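Local coordinates for protein aminotransferase class I and II (Streptococcus suis 89/1591, PDB 3OP7) that probably catalyses the pyridoxal-phosphate-dependent transfer of amino groups between amino acids and keto acids, as a class I and II aminotransferase, at residues A[285-290]-A[355-360]; A[298-303]-A[309-314]; A[317-322]-A[344-349]; A[328-333]-A[364-369]. All coordinates share one frame; numbering follows the deposited sequence. Where two conformers were deposited one is given.

Interaction 1. Residues A[285-290]-A[355-360]; sequences LAILDQ and ETLIKG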
loop_
_atom_site.group_PDB
_atom_site.type_symbol
_atom_site.label_atom_id
_atom_site.label_comp_id
_atom_site.label_asym_id
_atom_site.label_seq_id
_atom_site.Cartn_x
_atom_site.Cartn_y
_atom_site.Cartn_z
ATOM N N LEU A 285 4.636 -8.895 30.441
ATOM C CA LEU A 285 4.721 -7.626 31.157
ATOM C C LEU A 285 5.147 -7.853 32.608
ATOM O O LEU A 285 5.940 -7.061 33.150
ATOM C CB LEU A 285 3.423 -6.833 31.067
ATOM C CG LEU A 285 3.452 -5.384 31.562
ATOM C CD1 LEU A 285 4.687 -4.605 31.102
ATOM C CD2 LEU A 285 2.198 -4.703 31.155
ATOM N N ALA A 286 4.644 -8.908 33.258
ATOM C CA ALA A 286 5.062 -9.186 34.654
ATOM C C ALA A 286 6.568 -9.467 34.748
ATOM O O ALA A 286 7.218 -9.086 35.700
ATOM C CB ALA A 286 4.254 -10.338 35.287
ATOM N N ILE A 287 7.112 -10.119 33.729
ATOM C CA ILE A 287 8.545 -10.403 33.652
ATOM C C ILE A 287 9.343 -9.098 33.491
ATOM O O ILE A 287 10.354 -8.880 34.199
ATOM C CB ILE A 287 8.833 -11.381 32.494
ATOM C CG1 ILE A 287 8.341 -12.779 32.862
ATOM C CG2 ILE A 287 10.317 -11.440 32.155
ATOM C CD1 ILE A 287 8.351 -13.718 31.682
ATOM N N LEU A 288 8.881 -8.244 32.575
ATOM C CA LEU A 288 9.465 -6.927 32.353
ATOM C C LEU A 288 9.420 -6.066 33.617
ATOM O O LEU A 288 10.446 -5.451 33.977
ATOM C CB LEU A 288 8.756 -6.199 31.206
ATOM C CG LEU A 288 9.361 -4.870 30.756
ATOM C CD1 LEU A 288 10.820 -5.063 30.300
ATOM C CD2 LEU A 288 8.465 -4.287 29.660
ATOM N N ASP A 289 8.258 -6.029 34.284
ATOM C CA ASP A 289 8.091 -5.258 35.545
ATOM C C ASP A 289 9.063 -5.648 36.625
ATOM O O ASP A 289 9.661 -4.778 37.250
ATOM C CB ASP A 289 6.661 -5.369 36.100
ATOM C CG ASP A 289 5.648 -4.488 35.329
ATOM O OD1 ASP A 289 6.034 -3.413 34.801
ATOM O OD2 ASP A 289 4.464 -4.886 35.246
ATOM N N GLN A 290 9.176 -6.955 36.855
ATOM C CA GLN A 290 10.119 -7.524 37.840
ATOM C C GLN A 290 11.559 -7.104 37.511
ATOM O O GLN A 290 12.306 -6.637 38.387
ATOM C CB GLN A 290 9.982 -9.058 37.822
ATOM C CG GLN A 290 10.740 -9.816 38.944
ATOM C CD GLN A 290 10.738 -11.330 38.723
ATOM O OE1 GLN A 290 10.540 -11.821 37.593
ATOM N NE2 GLN A 290 10.966 -12.075 39.786
ATOM N N GLU A 355 10.917 -16.737 26.118
ATOM C CA GLU A 355 12.301 -17.200 26.289
ATOM C C GLU A 355 13.311 -16.178 25.783
ATOM O O GLU A 355 14.399 -15.981 26.368
ATOM C CB GLU A 355 12.516 -18.508 25.497
ATOM C CG GLU A 355 11.783 -19.732 26.066
ATOM C CD GLU A 355 10.498 -20.051 25.308
ATOM O OE1 GLU A 355 9.759 -19.114 24.941
ATOM O OE2 GLU A 355 10.235 -21.255 25.091
ATOM N N THR A 356 12.948 -15.582 24.642
ATOM C CA THR A 356 13.773 -14.578 23.964
ATOM C C THR A 356 13.785 -13.286 24.803
ATOM O O THR A 356 14.858 -12.693 24.972
ATOM C CB THR A 356 13.344 -14.332 22.501
ATOM O OG1 THR A 356 13.599 -15.512 21.717
ATOM C CG2 THR A 356 14.112 -13.159 21.885
ATOM N N LEU A 357 12.627 -12.917 25.376
ATOM C CA LEU A 357 12.533 -11.786 26.315
ATOM C C LEU A 357 13.476 -12.005 27.458
ATOM O O LEU A 357 14.292 -11.125 27.761
ATOM C CB LEU A 357 11.111 -11.550 26.865
ATOM C CG LEU A 357 10.942 -10.376 27.863
ATOM C CD1 LEU A 357 11.355 -9.027 27.213
ATOM C CD2 LEU A 357 9.510 -10.266 28.466
ATOM N N ILE A 358 13.363 -13.165 28.111
ATOM C CA ILE A 358 14.155 -13.430 29.318
ATOM C C ILE A 358 15.645 -13.343 29.036
ATOM O O ILE A 358 16.390 -12.728 29.795
ATOM C CB ILE A 358 13.793 -14.784 29.975
ATOM C CG1 ILE A 358 12.395 -14.678 30.613
ATOM C CG2 ILE A 358 14.811 -15.149 31.071
ATOM C CD1 ILE A 358 11.813 -16.013 31.110
ATOM N N LYS A 359 16.078 -13.950 27.941
ATOM C CA LYS A 359 17.499 -13.957 27.598
ATOM C C LYS A 359 17.960 -12.541 27.202
ATOM O O LYS A 359 19.029 -12.084 27.630
ATOM C CB LYS A 359 17.782 -14.987 26.477
ATOM C CG LYS A 359 19.267 -15.111 26.050
ATOM C CD LYS A 359 20.275 -15.267 27.210
ATOM C CE LYS A 359 20.071 -16.549 27.995
ATOM N NZ LYS A 359 21.148 -16.818 28.994
ATOM N N GLY A 360 17.136 -11.848 26.427
ATOM C CA GLY A 360 17.410 -10.464 26.040
ATOM C C GLY A 360 17.643 -9.593 27.258
ATOM O O GLY A 360 18.639 -8.855 27.322
#
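Ile287 of helix 270-294 meets two successive residues of helix 354-368, one buried and one facing solvent, and its CG2 methyl touches both. On the buried side Ile287 CG2 lies 4.0 Å from Leu357 CD2. These two side chains run antiparallel alongside one another, each aimed at the other helix. A chi1 of 180° extends Leu357 CG toward helix 270-294, and a chi2 of 60° sets CD2 against Ile287. The looser side belongs to Ile358, whose CB starts off across the contact and not into it; only the far part of the chain comes back, lying roughly perpendicular to Ile287. Here Ile358 CG1 is 4.1 Å from Ile287 CG2, and Ile287 CD1 and Ile358 CD1 come within 4.2 Å side on. No hydrogen bond links 285-290 to 355-360, and only 174 Å² is buried, so the join is apolar and light. Deeper in, Leu288 and Leu357 both rest on Phe350. Elsewhere on helix 270-294, Leu285 and Leu288 pack on Tyr300 of strand 298-300, while Asp289 takes a hydrogen bond from Tyr300 OH and a salt bridge from Arg302.

Interaction 2. Residues A[298-303]-A[309-314]; sequences VSYIRP and SFVKIA
The Tyr300 ring turns an edge to the partner strand, with Ser309 CB in the ring plane 3.9 Å from Tyr300 CE2. One face carries Arg302 CA of its own segment, 3.7 Å above the plane of the Tyr300 ring and offset toward the rim; Val311 CG2 approaches Tyr300 CD2 obliquely. Tyr300 CG sits between its backbone N and carbonyl carbon (chi1 81°), a setting that swings the ring toward Ser309, and its hydroxyl is hydrogen-bonded to Asp289. Ser309 OG pairs with Leu348 O.

The backbone is laced at Ser299 and Lys312, the hydrogen-bonded pair of this antiparallel beta hairpin. Lys312 N reaches Ser299 O at 2.8 Å, and Ser299 N reaches Lys312 O at 3.1 Å. Lys312 O is gripped further by a water that also bonds Ser299 OG, and by a CA-H contact from Val298 CA at 3.3 Å. Beside this, Val298 CG1 lies alongside Ile313 CD1 at 3.6 Å. Beyond Tyr300 water takes over from direct bonds: one bridges Ile301 N and Phe310 O, another Ile301 O and Phe310 N.

Strand 345-348 pairs with the other edge of 309-313, while helices 270-294 and 354-368 pack on the face bearing Val298, Tyr300, Val311 and Ile313.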
loop_
_atom_site.group_PDB
_atom_site.type_symbol
_atom_site.label_atom_id
_atom_site.label_comp_id
_atom_site.label_asym_id
_atom_site.label_seq_id
_atom_site.Cartn_x
_atom_site.Cartn_y
_atom_site.Cartn_z
ATOM N N VAL A 298 17.673 1.170 35.134
ATOM C CA VAL A 298 16.544 1.330 34.209
ATOM C C VAL A 298 15.271 1.603 34.964
ATOM O O VAL A 298 15.082 1.112 36.063
ATOM C CB VAL A 298 16.317 0.095 33.297
ATOM C CG1 VAL A 298 17.643 -0.412 32.739
ATOM C CG2 VAL A 298 15.617 -1.025 34.060
ATOM N N SER A 299 14.384 2.371 34.352
ATOM C CA SER A 299 13.107 2.690 34.977
ATOM C C SER A 299 12.161 3.034 33.838
ATOM O O SER A 299 12.623 3.299 32.711
ATOM C CB SER A 299 13.244 3.844 36.001
ATOM O OG SER A 299 13.434 5.085 35.329
ATOM N N TYR A 300 10.861 2.970 34.092
ATOM C CA TYR A 300 9.907 3.388 33.040
ATOM C C TYR A 300 8.523 3.758 33.568
ATOM O O TYR A 300 8.232 3.552 34.768
ATOM C CB TYR A 300 9.839 2.324 31.943
ATOM C CG TYR A 300 8.970 1.091 32.135
ATOM C CD1 TYR A 300 8.587 0.623 33.392
ATOM C CD2 TYR A 300 8.647 0.314 31.053
ATOM C CE1 TYR A 300 7.834 -0.569 33.527
ATOM C CE2 TYR A 300 7.889 -0.858 31.181
ATOM C CZ TYR A 300 7.486 -1.293 32.408
ATOM O OH TYR A 300 6.751 -2.459 32.534
ATOM N N ILE A 301 7.707 4.315 32.655
ATOM C CA ILE A 301 6.262 4.460 32.873
ATOM C C ILE A 301 5.610 3.261 32.211
ATOM O O ILE A 301 5.579 3.167 30.963
ATOM C CB ILE A 301 5.671 5.749 32.275
ATOM C CG1 ILE A 301 6.401 6.999 32.820
ATOM C CG2 ILE A 301 4.186 5.828 32.620
ATOM C CD1 ILE A 301 6.131 7.247 34.242
ATOM N N ARG A 302 5.143 2.339 33.058
ATOM C CA ARG A 302 4.537 1.085 32.590
ATOM C C ARG A 302 3.449 1.345 31.555
ATOM O O ARG A 302 2.522 2.099 31.832
ATOM C CB ARG A 302 3.953 0.323 33.796
ATOM C CG ARG A 302 3.403 -1.068 33.514
ATOM C CD ARG A 302 2.711 -1.580 34.749
ATOM N NE ARG A 302 2.294 -2.978 34.697
ATOM C CZ ARG A 302 1.066 -3.429 34.425
ATOM N NH1 ARG A 302 0.081 -2.614 34.092
ATOM N NH2 ARG A 302 0.822 -4.740 34.471
ATOM N N PRO A 303 3.554 0.703 30.379
ATOM C CA PRO A 303 2.568 0.877 29.297
ATOM C C PRO A 303 1.194 0.374 29.725
ATOM O O PRO A 303 1.083 -0.401 30.665
ATOM C CB PRO A 303 3.135 0.038 28.177
ATOM C CG PRO A 303 3.927 -1.026 28.867
ATOM C CD PRO A 303 4.555 -0.320 30.018
ATOM N N SER A 309 7.010 -0.567 24.907
ATOM C CA SER A 309 7.422 0.154 26.099
ATOM C C SER A 309 8.637 1.015 25.788
ATOM O O SER A 309 9.339 0.816 24.785
ATOM C CB SER A 309 7.751 -0.787 27.298
ATOM O OG SER A 309 8.903 -1.571 27.034
ATOM N N PHE A 310 8.885 1.982 26.664
ATOM C CA PHE A 310 9.914 3.010 26.409
ATOM C C PHE A 310 10.628 3.149 27.729
ATOM O O PHE A 310 10.103 3.743 28.666
ATOM C CB PHE A 310 9.290 4.314 25.957
ATOM C CG PHE A 310 10.184 5.197 25.104
ATOM C CD1 PHE A 310 10.927 4.689 24.065
ATOM C CD2 PHE A 310 10.252 6.560 25.356
ATOM C CE1 PHE A 310 11.707 5.527 23.251
ATOM C CE2 PHE A 310 11.039 7.392 24.589
ATOM C CZ PHE A 310 11.750 6.878 23.508
ATOM N N VAL A 311 11.832 2.595 27.771
ATOM C CA VAL A 311 12.525 2.385 29.017
ATOM C C VAL A 311 13.644 3.414 29.126
ATOM O O VAL A 311 14.367 3.702 28.160
ATOM C CB VAL A 311 13.082 0.944 29.049
ATOM C CG1 VAL A 311 13.865 0.676 30.273
ATOM C CG2 VAL A 311 11.946 -0.061 28.917
ATOM N N LYS A 312 13.740 4.017 30.300
ATOM C CA LYS A 312 14.733 5.051 30.557
ATOM C C LYS A 312 16.013 4.419 31.089
ATOM O O LYS A 312 15.995 3.819 32.159
ATOM C CB LYS A 312 14.189 6.037 31.596
ATOM C CG LYS A 312 14.991 7.314 31.707
ATOM C CD LYS A 312 14.470 8.163 32.857
ATOM C CE LYS A 312 14.937 9.617 32.783
ATOM N NZ LYS A 312 14.067 10.467 33.662
ATOM N N ILE A 313 17.112 4.584 30.356
ATOM C CA ILE A 313 18.412 4.015 30.729
ATOM C C ILE A 313 19.290 5.114 31.337
ATOM O O ILE A 313 19.687 6.042 30.631
ATOM C CB ILE A 313 19.133 3.380 29.473
ATOM C CG1 ILE A 313 18.236 2.392 28.750
ATOM C CG2 ILE A 313 20.470 2.708 29.895
ATOM C CD1 ILE A 313 17.780 1.193 29.558
ATOM N N ALA A 314 19.572 5.018 32.642
ATOM C CA ALA A 314 20.425 5.984 33.370
ATOM C C ALA A 314 21.936 5.784 33.138
ATOM O O ALA A 314 22.710 5.527 34.088
ATOM C CB ALA A 314 20.101 5.956 34.889
HETATM O O HOH W 1 16.399 5.015 34.667
HETATM O O HOH W 2 6.540 2.382 28.433
HETATM O O HOH W 3 9.002 5.466 30.367
#

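Interaction 3. Residues A[317-322]-A[344-349]; sequences MPMEDF and GYVRLG
Met319, present as selenomethionine, lays its side chain over the start of strand 345-348. Its CG does the closest touching: Met319 CG is 3.3 Å from Tyr345 O and 3.6 Å from Gly344 N, so the methylene rests on bare backbone where Gly344 brings no side chain. Past CG the chain folds (chi2 -59°), and this bend brings the selenium over the strand to Val346, with Met319 SE 3.7 Å from Val346 CG1. The two side chains lie roughly perpendicular, and the selenium meets one branch of the valine. No hydrogen bond links the segments; the join is made by van der Waals contact, 168 Å² in all.

Gly344 has a positive phi (93°), at backbone angles where a CB would clash with the preceding carbonyl O. Helix 319-330 begins here, with Pro318 at the N-cap and Phe322 N bonded to Pro318 O at 3.0 Å. The amide N of Met319 itself is taken by the side chain of Asp343, just ahead of the glycine. This is the helix-on-sheet packing of the C-terminal alpha/beta part of a fold type I aminotransferase: the chain leaves strand 309-313, turns into the helix, and lays its first turn against the neighbouring strand 345-348. Met319 and Phe322 both also touch Ile313, and Met319 touches Pro336 too. Tyr345 points away from the helix; its hydroxyl is hydrogen-bonded to Glu136, and its ring meets Phe310 almost parallel and Trp140 edge-to-face.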
loop_
_atom_site.group_PDB
_atom_site.type_symbol
_atom_site.label_atom_id
_atom_site.label_comp_id
_atom_site.label_asym_id
_atom_site.label_seq_id
_atom_site.Cartn_x
_atom_site.Cartn_y
_atom_site.Cartn_z
HETATM N N MSE A 317 25.455 8.119 27.722
HETATM C CA MSE A 317 25.975 7.942 26.374
HETATM C C MSE A 317 24.792 7.911 25.426
HETATM O O MSE A 317 23.703 7.482 25.818
HETATM C CB MSE A 317 26.837 6.682 26.249
HETATM C CG MSE A 317 26.091 5.376 26.168
HETATM SE SE MSE A 317 27.155 3.737 25.884
HETATM C CE MSE A 317 27.989 3.952 24.166
ATOM N N PRO A 318 24.993 8.390 24.195
ATOM C CA PRO A 318 23.877 8.344 23.231
ATOM C C PRO A 318 23.300 6.925 23.114
ATOM O O PRO A 318 24.048 5.938 23.140
ATOM C CB PRO A 318 24.512 8.828 21.927
ATOM C CG PRO A 318 25.652 9.724 22.378
ATOM C CD PRO A 318 26.188 9.046 23.630
HETATM N N MSE A 319 21.978 6.815 23.071
HETATM C CA MSE A 319 21.360 5.481 23.029
HETATM C C MSE A 319 21.632 4.756 21.720
HETATM O O MSE A 319 21.591 3.509 21.675
HETATM C CB MSE A 319 19.844 5.552 23.275
HETATM C CG MSE A 319 19.477 5.721 24.730
HETATM SE SE MSE A 319 20.122 4.286 25.872
HETATM C CE MSE A 319 21.523 5.277 26.734
ATOM N N GLU A 320 21.853 5.493 20.633
ATOM C CA GLU A 320 22.204 4.817 19.378
ATOM C C GLU A 320 23.547 4.095 19.559
ATOM O O GLU A 320 23.692 2.938 19.178
ATOM C CB GLU A 320 22.221 5.783 18.195
ATOM C CG GLU A 320 22.718 5.159 16.875
ATOM C CD GLU A 320 21.719 5.237 15.711
ATOM O OE1 GLU A 320 20.604 5.760 15.851
ATOM O OE2 GLU A 320 22.062 4.693 14.634
ATOM N N ASP A 321 24.521 4.745 20.183
ATOM C CA ASP A 321 25.789 4.088 20.451
ATOM C C ASP A 321 25.588 2.908 21.447
ATOM O O ASP A 321 26.170 1.818 21.276
ATOM C CB ASP A 321 26.796 5.075 21.052
ATOM C CG ASP A 321 27.212 6.218 20.093
ATOM O OD1 ASP A 321 26.846 6.243 18.905
ATOM O OD2 ASP A 321 27.969 7.101 20.557
ATOM N N PHE A 322 24.775 3.129 22.483
ATOM C CA PHE A 322 24.508 2.104 23.499
ATOM C C PHE A 322 23.896 0.868 22.847
ATOM O O PHE A 322 24.322 -0.261 23.082
ATOM C CB PHE A 322 23.540 2.667 24.522
ATOM C CG PHE A 322 23.154 1.717 25.618
ATOM C CD1 PHE A 322 22.080 0.853 25.464
ATOM C CD2 PHE A 322 23.808 1.748 26.828
ATOM C CE1 PHE A 322 21.695 0.009 26.493
ATOM C CE2 PHE A 322 23.434 0.899 27.869
ATOM C CZ PHE A 322 22.383 0.037 27.703
ATOM N N GLY A 344 18.159 8.924 25.650
ATOM C CA GLY A 344 18.085 8.530 27.049
ATOM C C GLY A 344 17.131 7.379 27.308
ATOM O O GLY A 344 17.053 6.910 28.454
ATOM N N TYR A 345 16.455 6.904 26.242
ATOM C CA TYR A 345 15.464 5.844 26.317
ATOM C C TYR A 345 15.673 4.843 25.184
ATOM O O TYR A 345 16.241 5.176 24.125
ATOM C CB TYR A 345 14.042 6.424 26.147
ATOM C CG TYR A 345 13.626 7.436 27.172
ATOM C CD1 TYR A 345 14.004 8.762 27.047
ATOM C CD2 TYR A 345 12.842 7.079 28.264
ATOM C CE1 TYR A 345 13.616 9.709 27.997
ATOM C CE2 TYR A 345 12.482 8.019 29.240
ATOM C CZ TYR A 345 12.859 9.332 29.085
ATOM O OH TYR A 345 12.510 10.314 30.017
ATOM N N VAL A 346 15.103 3.653 25.349
ATOM C CA VAL A 346 15.069 2.649 24.277
ATOM C C VAL A 346 13.635 2.122 24.141
ATOM O O VAL A 346 12.943 2.037 25.145
ATOM C CB VAL A 346 16.042 1.488 24.604
ATOM C CG1 VAL A 346 17.482 1.993 24.649
ATOM C CG2 VAL A 346 15.688 0.816 25.949
ATOM N N ARG A 347 13.174 1.827 22.919
ATOM C CA ARG A 347 11.900 1.124 22.723
ATOM C C ARG A 347 12.165 -0.398 22.833
ATOM O O ARG A 347 13.046 -0.929 22.145
ATOM C CB ARG A 347 11.252 1.444 21.406
ATOM C CG ARG A 347 9.804 0.982 21.405
ATOM C CD ARG A 347 9.193 1.214 20.108
ATOM N NE ARG A 347 9.712 0.259 19.135
ATOM C CZ ARG A 347 9.332 0.220 17.862
ATOM N NH1 ARG A 347 8.469 1.129 17.366
ATOM N NH2 ARG A 347 9.852 -0.717 17.073
ATOM N N LEU A 348 11.436 -1.041 23.746
ATOM C CA LEU A 348 11.548 -2.471 24.049
ATOM C C LEU A 348 10.193 -3.174 23.773
ATOM O O LEU A 348 9.185 -2.837 24.400
ATOM C CB LEU A 348 11.936 -2.614 25.507
ATOM C CG LEU A 348 12.425 -4.007 25.914
ATOM C CD1 LEU A 348 13.337 -3.852 27.133
ATOM C CD2 LEU A 348 11.296 -5.011 26.165
ATOM N N GLY A 349 10.159 -4.112 22.838
ATOM C CA GLY A 349 8.942 -4.840 22.521
ATOM C C GLY A 349 8.973 -6.171 23.272
ATOM O O GLY A 349 9.799 -7.034 22.977
#

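Interaction 4. Residues A[328-333]-A[364-369]; sequences QEHGVL and LSQFLR
His330 and Phe367 meet at their edges without stacking. Their centroids stand 5.8 Å apart and their planes are turned by 71°. The closest atoms are His330 CD2 and Phe367 CD1 at 3.7 Å, with CD1 lying in the imidazole plane, at its edge. Phe367 CB comes nearly as close, 3.8 Å from His330 CD2, so the histidine sits against the root of the phenyl group as well as its rim. Phe367 has CG trans to the backbone N (chi1 -168°), which sends the ring out of its helix against the C-terminal half of helix 319-330.

The three residues His330, Gly331 and Val332 are where helix 319-330 stops and the chain turns into strand 332-333, which pairs in parallel with strand 22-23; Gly331 leaves the helix with positive phi. Helix 354-368 packs beside this helix end.

Farther along the phenyl rim, Glu329 OE1 approaches Phe367 CE1 at 4.1 Å. The carboxylate plane stands at 90° to the ring, and the oxygen lies near the ring plane, where a partly negative atom meets the slightly positive C-H edge; the attraction is probably weak at this distance. On the other side of the contact Gln366 OE1 is 3.8 Å from His330 CE1, the amide and imidazole planes almost perpendicular, with no hydrogen bond between them. Glu329 and Gln366 lie on the exposed margin, whereas Phe367 is buried, its ring meeting Phe322 and Phe371 edge-to-face and resting on Leu326.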
loop_
_atom_site.group_PDB
_atom_site.type_symbol
_atom_site.label_atom_id
_atom_site.label_comp_id
_atom_site.label_asym_id
_atom_site.label_seq_id
_atom_site.Cartn_x
_atom_site.Cartn_y
_atom_site.Cartn_z
ATOM N N GLN A 328 26.356 -5.481 19.082
ATOM C CA GLN A 328 27.641 -6.060 18.675
ATOM C C GLN A 328 28.158 -7.048 19.725
ATOM O O GLN A 328 28.661 -8.129 19.406
ATOM C CB GLN A 328 28.681 -4.945 18.463
ATOM C CG GLN A 328 28.414 -4.024 17.258
ATOM C CD GLN A 328 29.250 -2.749 17.293
ATOM O OE1 GLN A 328 30.155 -2.602 18.114
ATOM N NE2 GLN A 328 28.944 -1.821 16.396
ATOM N N GLU A 329 28.042 -6.651 20.984
ATOM C CA GLU A 329 28.593 -7.435 22.092
ATOM C C GLU A 329 27.724 -8.597 22.618
ATOM O O GLU A 329 28.278 -9.587 23.104
ATOM C CB GLU A 329 28.950 -6.510 23.255
ATOM C CG GLU A 329 30.086 -5.570 22.921
ATOM C CD GLU A 329 30.643 -4.864 24.157
ATOM O OE1 GLU A 329 30.612 -5.453 25.260
ATOM O OE2 GLU A 329 31.109 -3.717 24.022
ATOM N N HIS A 330 26.405 -8.460 22.576
ATOM C CA HIS A 330 25.483 -9.470 23.141
ATOM C C HIS A 330 24.380 -9.937 22.228
ATOM O O HIS A 330 23.607 -10.840 22.591
ATOM C CB HIS A 330 24.871 -8.945 24.430
ATOM C CG HIS A 330 25.893 -8.663 25.476
ATOM N ND1 HIS A 330 26.619 -9.661 26.085
ATOM C CD2 HIS A 330 26.366 -7.496 25.970
ATOM C CE1 HIS A 330 27.473 -9.120 26.933
ATOM N NE2 HIS A 330 27.333 -7.808 26.888
ATOM N N GLY A 331 24.287 -9.327 21.048
ATOM C CA GLY A 331 23.300 -9.702 20.071
ATOM C C GLY A 331 21.862 -9.309 20.388
ATOM O O GLY A 331 20.959 -9.841 19.771
ATOM N N VAL A 332 21.661 -8.372 21.322
ATOM C CA VAL A 332 20.336 -7.930 21.735
ATOM C C VAL A 332 19.935 -6.688 20.920
ATOM O O VAL A 332 20.689 -5.707 20.840
ATOM C CB VAL A 332 20.281 -7.580 23.266
ATOM C CG1 VAL A 332 18.895 -7.078 23.673
ATOM C CG2 VAL A 332 20.699 -8.778 24.136
ATOM N N LEU A 333 18.786 -6.750 20.281
ATOM C CA LEU A 333 18.323 -5.621 19.461
ATOM C C LEU A 333 17.190 -4.898 20.149
ATOM O O LEU A 333 16.186 -5.511 20.528
ATOM C CB LEU A 333 17.900 -6.070 18.070
ATOM C CG LEU A 333 17.580 -4.933 17.064
ATOM C CD1 LEU A 333 18.855 -4.182 16.660
ATOM C CD2 LEU A 333 16.846 -5.470 15.847
ATOM N N LEU A 364 20.950 -7.807 28.564
ATOM C CA LEU A 364 20.915 -6.356 28.767
ATOM C C LEU A 364 21.455 -6.001 30.148
ATOM O O LEU A 364 22.255 -5.071 30.285
ATOM C CB LEU A 364 19.487 -5.822 28.608
ATOM C CG LEU A 364 19.296 -4.314 28.740
ATOM C CD1 LEU A 364 20.333 -3.524 27.915
ATOM C CD2 LEU A 364 17.856 -3.907 28.358
ATOM N N SER A 365 21.047 -6.754 31.167
ATOM C CA SER A 365 21.592 -6.539 32.528
ATOM C C SER A 365 23.105 -6.796 32.610
ATOM O O SER A 365 23.817 -6.095 33.336
ATOM C CB SER A 365 20.867 -7.411 33.560
ATOM O OG SER A 365 19.538 -6.950 33.718
ATOM N N GLN A 366 23.583 -7.794 31.866
ATOM C CA GLN A 366 25.030 -8.055 31.756
ATOM C C GLN A 366 25.774 -6.843 31.194
ATOM O O GLN A 366 26.802 -6.428 31.727
ATOM C CB GLN A 366 25.298 -9.260 30.846
ATOM C CG GLN A 366 25.258 -10.647 31.508
ATOM C CD GLN A 366 25.560 -11.737 30.490
ATOM O OE1 GLN A 366 26.452 -11.571 29.656
ATOM N NE2 GLN A 366 24.812 -12.846 30.537
ATOM N N PHE A 367 25.233 -6.287 30.111
ATOM C CA PHE A 367 25.780 -5.097 29.488
ATOM C C PHE A 367 25.760 -3.922 30.472
ATOM O O PHE A 367 26.760 -3.221 30.625
ATOM C CB PHE A 367 24.977 -4.768 28.214
ATOM C CG PHE A 367 25.614 -3.732 27.347
ATOM C CD1 PHE A 367 26.907 -3.903 26.860
ATOM C CD2 PHE A 367 24.922 -2.578 27.003
ATOM C CE1 PHE A 367 27.503 -2.928 26.046
ATOM C CE2 PHE A 367 25.513 -1.610 26.200
ATOM C CZ PHE A 367 26.796 -1.785 25.716
ATOM N N LEU A 368 24.645 -3.755 31.176
ATOM C CA LEU A 368 24.486 -2.645 32.137
ATOM C C LEU A 368 25.445 -2.687 33.322
ATOM O O LEU A 368 25.815 -1.630 33.846
ATOM C CB LEU A 368 23.037 -2.545 32.643
ATOM C CG LEU A 368 22.032 -1.956 31.648
ATOM C CD1 LEU A 368 20.619 -2.379 32.002
ATOM C CD2 LEU A 368 22.144 -0.432 31.576
ATOM N N ARG A 369 25.867 -3.880 33.750
ATOM C CA ARG A 369 26.900 -3.976 34.812
ATOM C C ARG A 369 28.236 -3.306 34.406
ATOM O O ARG A 369 29.008 -2.906 35.271
ATOM C CB ARG A 369 27.122 -5.432 35.263
ATOM C CG ARG A 369 26.088 -5.928 36.300
#

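Overall arrangement
From the N terminus, helix 270-294 opens interaction 1 at 285-290. Interaction 2 then closes first, a short hairpin between 298-303 and 309-314. Helix 319-330 follows, beginning interaction 3 at its first turn and interaction 4 at its end. Strand 345-348 closes interaction 3 and continues the sheet beside 309-313. Helix 354-368 closes interaction 1 and then, farther along, interaction 4. Interactions 2 and 3 are thus both enclosed by interaction 1, one after the other, whereas interaction 4 crosses both 1 and 3. Together they join the antiparallel sheet to helices 270-294, 319-330 and 354-368, with Leu368 of the last helix packed on Val298 and Ile313 of the sheet and on Phe322 of helix 319-330.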